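Local coordinates for protein AlkZ (Streptomyces sahachiroi, PDB 5UUJ) that belongs to the AlkZ-like DNA glycosylase family, which falls among the helix-turn-helix-related proteins, at residues A[68-81]-A[85-98]. Numbering follows the deposited sequence.
Sequences VADLSLMKTWAMRG and LLRPSEAGPYLSLM
Met74 and Leu86 form the hydrogen-bonded pair of a small antiparallel hairpin, and each residue gives one backbone bond and takes one. Met74 N donates to Leu86 O at 2.8 Å in an almost straight bond (171° at the hydrogen), while Leu86 N returns one to Met74 O, tilted from that carbonyl's plane. Met74 O also receives a longer CA-H contact from Leu85 CA, 3.3 Å away. Beyond the ladder a water continues the pairing: it donates to Ser72 O at 2.6 Å and accepts from Arg87 NE at the guanidinium edge. Arg87 spends NH1 on a salt bridge to Glu90 OE2, approached from above the carboxylate plane. Ser72 N closes a Schellman motif on Glu67 O, with positive-phi Leu71 bonded weakly through N to Val68 O; its second bond, to Asp70 OD1, is weak.

Apolar contacts fill in around these bonds. In selenomethionine Met74, CG between backbone N and carbonyl carbon (chi1 88°) and an extended chi2 lay SE against Ala91 CB at 3.7 Å and alongside Pro88. On the other sheet face Leu85 CD2 lies beside Lys75 CG. Farther along, Met79 SE meets the Tyr94 ring obliquely, a Met-aromatic contact, and Met98 wraps its CG, SE and CE around Ala78 O, which takes bonds from Gly81 N and Trp171 NE1.

Helix 91-98 runs nearly parallel to strand 74-77 (9°, axes 10.8 Å apart); Leu95 CD2 reaches Trp77 O and Ala78 CB, while Leu86 CD1 meets Thr76 CG2 and Ala78 CB. Strand 83-86 is central, with 40-41 on its other side; helix 190-194 adjoins Met74 and Pro88, helix 162-172 meets Thr76 and Trp77, and helix 204-219 backs helix 91-100.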
loop_
_atom_site.group_PDB
_atom_site.type_symbol
_atom_site.label_atom_id
_atom_site.label_comp_id
_atom_site.label_asym_id
_atom_site.label_seq_id
_atom_site.Cartn_x
_atom_site.Cartn_y
_atom_site.Cartn_z
ATOM N N VAL A 68 4.020 15.627 -2.166
ATOM C CA VAL A 68 4.053 15.179 -3.555
ATOM C C VAL A 68 4.593 16.321 -4.411
ATOM O O VAL A 68 5.368 16.100 -5.341
ATOM C CB VAL A 68 2.651 14.737 -4.055
ATOM C CG1 VAL A 68 2.599 14.646 -5.582
ATOM C CG2 VAL A 68 2.263 13.398 -3.440
ATOM N N ALA A 69 4.196 17.545 -4.072
ATOM C CA ALA A 69 4.601 18.721 -4.833
ATOM C C ALA A 69 6.097 19.002 -4.700
ATOM O O ALA A 69 6.747 19.336 -5.690
ATOM C CB ALA A 69 3.800 19.938 -4.396
ATOM N N ASP A 70 6.642 18.871 -3.490
ATOM C CA ASP A 70 8.073 19.113 -3.282
ATOM C C ASP A 70 8.886 17.837 -3.521
ATOM O O ASP A 70 10.066 17.770 -3.178
ATOM C CB ASP A 70 8.351 19.686 -1.874
ATOM C CG ASP A 70 7.967 18.738 -0.738
ATOM O OD1 ASP A 70 8.059 17.502 -0.897
ATOM O OD2 ASP A 70 7.591 19.246 0.343
ATOM N N LEU A 71 8.234 16.833 -4.103
ATOM C CA LEU A 71 8.897 15.632 -4.608
ATOM C C LEU A 71 9.555 14.793 -3.515
ATOM O O LEU A 71 10.560 14.124 -3.762
ATOM C CB LEU A 71 9.942 16.011 -5.664
ATOM C CG LEU A 71 9.427 16.867 -6.827
ATOM C CD1 LEU A 71 10.577 17.298 -7.725
ATOM C CD2 LEU A 71 8.368 16.124 -7.633
ATOM N N SER A 72 8.985 14.819 -2.313
ATOM C CA SER A 72 9.426 13.919 -1.251
ATOM C C SER A 72 8.572 12.646 -1.259
ATOM O O SER A 72 8.839 11.709 -0.509
ATOM C CB SER A 72 9.371 14.608 0.120
ATOM O OG SER A 72 8.087 15.133 0.398
ATOM N N LEU A 73 7.554 12.622 -2.118
ATOM C CA LEU A 73 6.742 11.427 -2.338
ATOM C C LEU A 73 6.566 11.186 -3.830
ATOM O O LEU A 73 6.503 12.134 -4.611
ATOM C CB LEU A 73 5.372 11.562 -1.668
ATOM C CG LEU A 73 5.322 11.418 -0.148
ATOM C CD1 LEU A 73 3.908 11.652 0.349
ATOM C CD2 LEU A 73 5.814 10.053 0.290
HETATM N N MSE A 74 6.493 9.915 -4.218
HETATM C CA MSE A 74 6.249 9.552 -5.609
HETATM C C MSE A 74 4.987 8.707 -5.716
HETATM O O MSE A 74 4.559 8.080 -4.746
HETATM C CB MSE A 74 7.448 8.797 -6.197
HETATM C CG MSE A 74 7.435 7.290 -5.992
HETATM SE SE MSE A 74 9.058 6.419 -6.657
HETATM C CE MSE A 74 8.759 6.572 -8.577
ATOM N N LYS A 75 4.384 8.720 -6.899
ATOM C CA LYS A 75 3.246 7.862 -7.195
ATOM C C LYS A 75 3.617 6.931 -8.337
ATOM O O LYS A 75 4.012 7.380 -9.415
ATOM C CB LYS A 75 2.009 8.688 -7.556
ATOM C CG LYS A 75 1.511 9.582 -6.434
ATOM C CD LYS A 75 0.420 10.533 -6.906
ATOM C CE LYS A 75 -0.825 9.784 -7.344
ATOM N NZ LYS A 75 -1.947 10.713 -7.661
ATOM N N THR A 76 3.500 5.632 -8.092
ATOM C CA THR A 76 3.796 4.641 -9.112
ATOM C C THR A 76 3.154 3.309 -8.746
ATOM O O THR A 76 2.595 3.150 -7.659
ATOM C CB THR A 76 5.320 4.461 -9.297
ATOM O OG1 THR A 76 5.577 3.698 -10.481
ATOM C CG2 THR A 76 5.952 3.768 -8.087
ATOM N N TRP A 77 3.230 2.356 -9.666
ATOM C CA TRP A 77 2.656 1.036 -9.452
ATOM C C TRP A 77 3.676 0.139 -8.773
ATOM O O TRP A 77 4.809 0.018 -9.234
ATOM C CB TRP A 77 2.191 0.440 -10.781
ATOM C CG TRP A 77 1.067 1.215 -11.383
ATOM C CD1 TRP A 77 -0.258 0.891 -11.352
ATOM C CD2 TRP A 77 1.159 2.460 -12.085
ATOM N NE1 TRP A 77 -0.996 1.852 -11.999
ATOM C CE2 TRP A 77 -0.150 2.827 -12.459
ATOM C CE3 TRP A 77 2.223 3.298 -12.439
ATOM C CZ2 TRP A 77 -0.425 3.991 -13.173
ATOM C CZ3 TRP A 77 1.948 4.456 -13.146
ATOM C CH2 TRP A 77 0.634 4.792 -13.505
ATOM N N ALA A 78 3.267 -0.469 -7.663
ATOM C CA ALA A 78 4.149 -1.302 -6.862
ATOM C C ALA A 78 3.449 -2.611 -6.481
ATOM O O ALA A 78 3.135 -3.422 -7.357
ATOM C CB ALA A 78 4.608 -0.543 -5.620
HETATM N N MSE A 79 3.198 -2.813 -5.188
HETATM C CA MSE A 79 2.678 -4.090 -4.695
HETATM C C MSE A 79 1.357 -4.481 -5.350
HETATM O O MSE A 79 0.433 -3.671 -5.445
HETATM C CB MSE A 79 2.494 -4.045 -3.178
HETATM C CG MSE A 79 3.759 -4.373 -2.398
HETATM SE SE MSE A 79 5.179 -3.048 -2.636
HETATM C CE MSE A 79 4.216 -1.521 -1.886
ATOM N N ARG A 80 1.292 -5.731 -5.803
ATOM C CA ARG A 80 0.098 -6.281 -6.442
ATOM C C ARG A 80 -0.273 -5.503 -7.707
ATOM O O ARG A 80 -1.385 -5.622 -8.216
ATOM C CB ARG A 80 -1.076 -6.292 -5.455
ATOM C CG ARG A 80 -0.744 -6.974 -4.128
ATOM C CD ARG A 80 -1.903 -6.945 -3.140
ATOM N NE ARG A 80 -2.366 -5.586 -2.859
ATOM C CZ ARG A 80 -1.779 -4.737 -2.016
ATOM N NH1 ARG A 80 -0.680 -5.081 -1.354
ATOM N NH2 ARG A 80 -2.296 -3.529 -1.841
ATOM N N GLY A 81 0.667 -4.710 -8.211
ATOM C CA GLY A 81 0.453 -3.942 -9.422
ATOM C C GLY A 81 -0.428 -2.716 -9.251
ATOM O O GLY A 81 -0.798 -2.084 -10.239
ATOM N N LEU A 85 1.599 5.349 -3.154
ATOM C CA LEU A 85 2.525 6.383 -2.714
ATOM C C LEU A 85 3.749 5.690 -2.127
ATOM O O LEU A 85 3.614 4.708 -1.398
ATOM C CB LEU A 85 1.888 7.305 -1.670
ATOM C CG LEU A 85 0.948 8.408 -2.162
ATOM C CD1 LEU A 85 0.142 8.964 -1.006
ATOM C CD2 LEU A 85 1.731 9.525 -2.838
ATOM N N LEU A 86 4.937 6.186 -2.464
ATOM C CA LEU A 86 6.184 5.681 -1.893
ATOM C C LEU A 86 7.176 6.818 -1.690
ATOM O O LEU A 86 7.109 7.838 -2.378
ATOM C CB LEU A 86 6.810 4.617 -2.799
ATOM C CG LEU A 86 6.029 3.318 -3.015
ATOM C CD1 LEU A 86 6.629 2.536 -4.170
ATOM C CD2 LEU A 86 6.026 2.475 -1.757
ATOM N N ARG A 87 8.091 6.642 -0.744
ATOM C CA ARG A 87 9.236 7.536 -0.631
ATOM C C ARG A 87 10.204 7.180 -1.752
ATOM O O ARG A 87 10.590 6.018 -1.870
ATOM C CB ARG A 87 9.926 7.406 0.728
ATOM C CG ARG A 87 9.115 7.921 1.904
ATOM C CD ARG A 87 9.983 8.065 3.144
ATOM N NE ARG A 87 10.969 9.136 2.996
ATOM C CZ ARG A 87 12.205 9.108 3.491
ATOM N NH1 ARG A 87 12.640 8.056 4.176
ATOM N NH2 ARG A 87 13.017 10.138 3.296
ATOM N N PRO A 88 10.591 8.165 -2.586
ATOM C CA PRO A 88 11.457 7.850 -3.729
ATOM C C PRO A 88 12.746 7.131 -3.332
ATOM O O PRO A 88 13.178 6.231 -4.052
ATOM C CB PRO A 88 11.767 9.228 -4.329
ATOM C CG PRO A 88 10.652 10.094 -3.896
ATOM C CD PRO A 88 10.236 9.595 -2.548
ATOM N N SER A 89 13.339 7.510 -2.203
ATOM C CA SER A 89 14.603 6.918 -1.768
ATOM C C SER A 89 14.431 5.491 -1.248
ATOM O O SER A 89 15.416 4.780 -1.058
ATOM C CB SER A 89 15.257 7.785 -0.687
ATOM O OG SER A 89 14.446 7.873 0.471
ATOM N N GLU A 90 13.185 5.074 -1.033
ATOM C CA GLU A 90 12.896 3.738 -0.515
ATOM C C GLU A 90 12.225 2.842 -1.554
ATOM O O GLU A 90 12.000 1.660 -1.304
ATOM C CB GLU A 90 12.002 3.833 0.724
ATOM C CG GLU A 90 12.684 4.438 1.946
ATOM C CD GLU A 90 11.725 4.650 3.105
ATOM O OE1 GLU A 90 10.550 4.237 2.993
ATOM O OE2 GLU A 90 12.140 5.236 4.126
ATOM N N ALA A 91 11.909 3.404 -2.715
ATOM C CA ALA A 91 11.106 2.702 -3.713
ATOM C C ALA A 91 11.847 1.532 -4.355
ATOM O O ALA A 91 11.233 0.524 -4.703
ATOM C CB ALA A 91 10.649 3.673 -4.785
ATOM N N GLY A 92 13.162 1.669 -4.502
ATOM C CA GLY A 92 13.976 0.691 -5.208
ATOM C C GLY A 92 13.718 -0.760 -4.845
ATOM O O GLY A 92 13.303 -1.547 -5.697
ATOM N N PRO A 93 13.971 -1.127 -3.579
ATOM C CA PRO A 93 13.794 -2.510 -3.120
ATOM C C PRO A 93 12.394 -3.067 -3.374
ATOM O O PRO A 93 12.280 -4.229 -3.762
ATOM C CB PRO A 93 14.085 -2.413 -1.622
ATOM C CG PRO A 93 15.041 -1.274 -1.512
ATOM C CD PRO A 93 14.571 -0.278 -2.537
ATOM N N TYR A 94 11.354 -2.259 -3.166
ATOM C CA TYR A 94 9.987 -2.705 -3.423
ATOM C C TYR A 94 9.789 -3.030 -4.899
ATOM O O TYR A 94 9.245 -4.078 -5.244
ATOM C CB TYR A 94 8.966 -1.649 -3.003
ATOM C CG TYR A 94 8.950 -1.340 -1.528
ATOM C CD1 TYR A 94 8.430 -2.244 -0.613
ATOM C CD2 TYR A 94 9.441 -0.132 -1.052
ATOM C CE1 TYR A 94 8.413 -1.956 0.741
ATOM C CE2 TYR A 94 9.428 0.165 0.290
ATOM C CZ TYR A 94 8.911 -0.749 1.184
ATOM O OH TYR A 94 8.898 -0.448 2.523
ATOM N N LEU A 95 10.228 -2.117 -5.761
ATOM C CA LEU A 95 10.047 -2.266 -7.200
ATOM C C LEU A 95 10.838 -3.450 -7.755
ATOM O O LEU A 95 10.351 -4.178 -8.623
ATOM C CB LEU A 95 10.460 -0.980 -7.920
ATOM C CG LEU A 95 9.619 0.270 -7.630
ATOM C CD1 LEU A 95 10.194 1.473 -8.365
ATOM C CD2 LEU A 95 8.165 0.069 -8.018
ATOM N N SER A 96 12.054 -3.637 -7.250
ATOM C CA SER A 96 12.904 -4.744 -7.675
ATOM C C SER A 96 12.226 -6.091 -7.431
ATOM O O SER A 96 12.304 -6.997 -8.261
ATOM C CB SER A 96 14.246 -4.699 -6.942
ATOM O OG SER A 96 15.049 -5.821 -7.273
ATOM N N LEU A 97 11.554 -6.214 -6.293
ATOM C CA LEU A 97 10.882 -7.456 -5.941
ATOM C C LEU A 97 9.655 -7.694 -6.819
ATOM O O LEU A 97 9.305 -8.839 -7.101
ATOM C CB LEU A 97 10.483 -7.445 -4.463
ATOM C CG LEU A 97 11.295 -8.373 -3.557
ATOM C CD1 LEU A 97 12.780 -8.064 -3.636
ATOM C CD2 LEU A 97 10.803 -8.280 -2.120
HETATM N N MSE A 98 9.005 -6.619 -7.255
HETATM C CA MSE A 98 7.860 -6.745 -8.151
HETATM C C MSE A 98 8.317 -7.186 -9.541
HETATM O O MSE A 98 7.686 -8.032 -10.168
HETATM C CB MSE A 98 7.083 -5.426 -8.249
HETATM C CG MSE A 98 6.470 -4.939 -6.941
HETATM SE SE MSE A 98 5.449 -6.308 -5.991
HETATM C CE MSE A 98 4.257 -6.865 -7.435
HETATM O O HOH W 1 10.720 11.279 1.307
#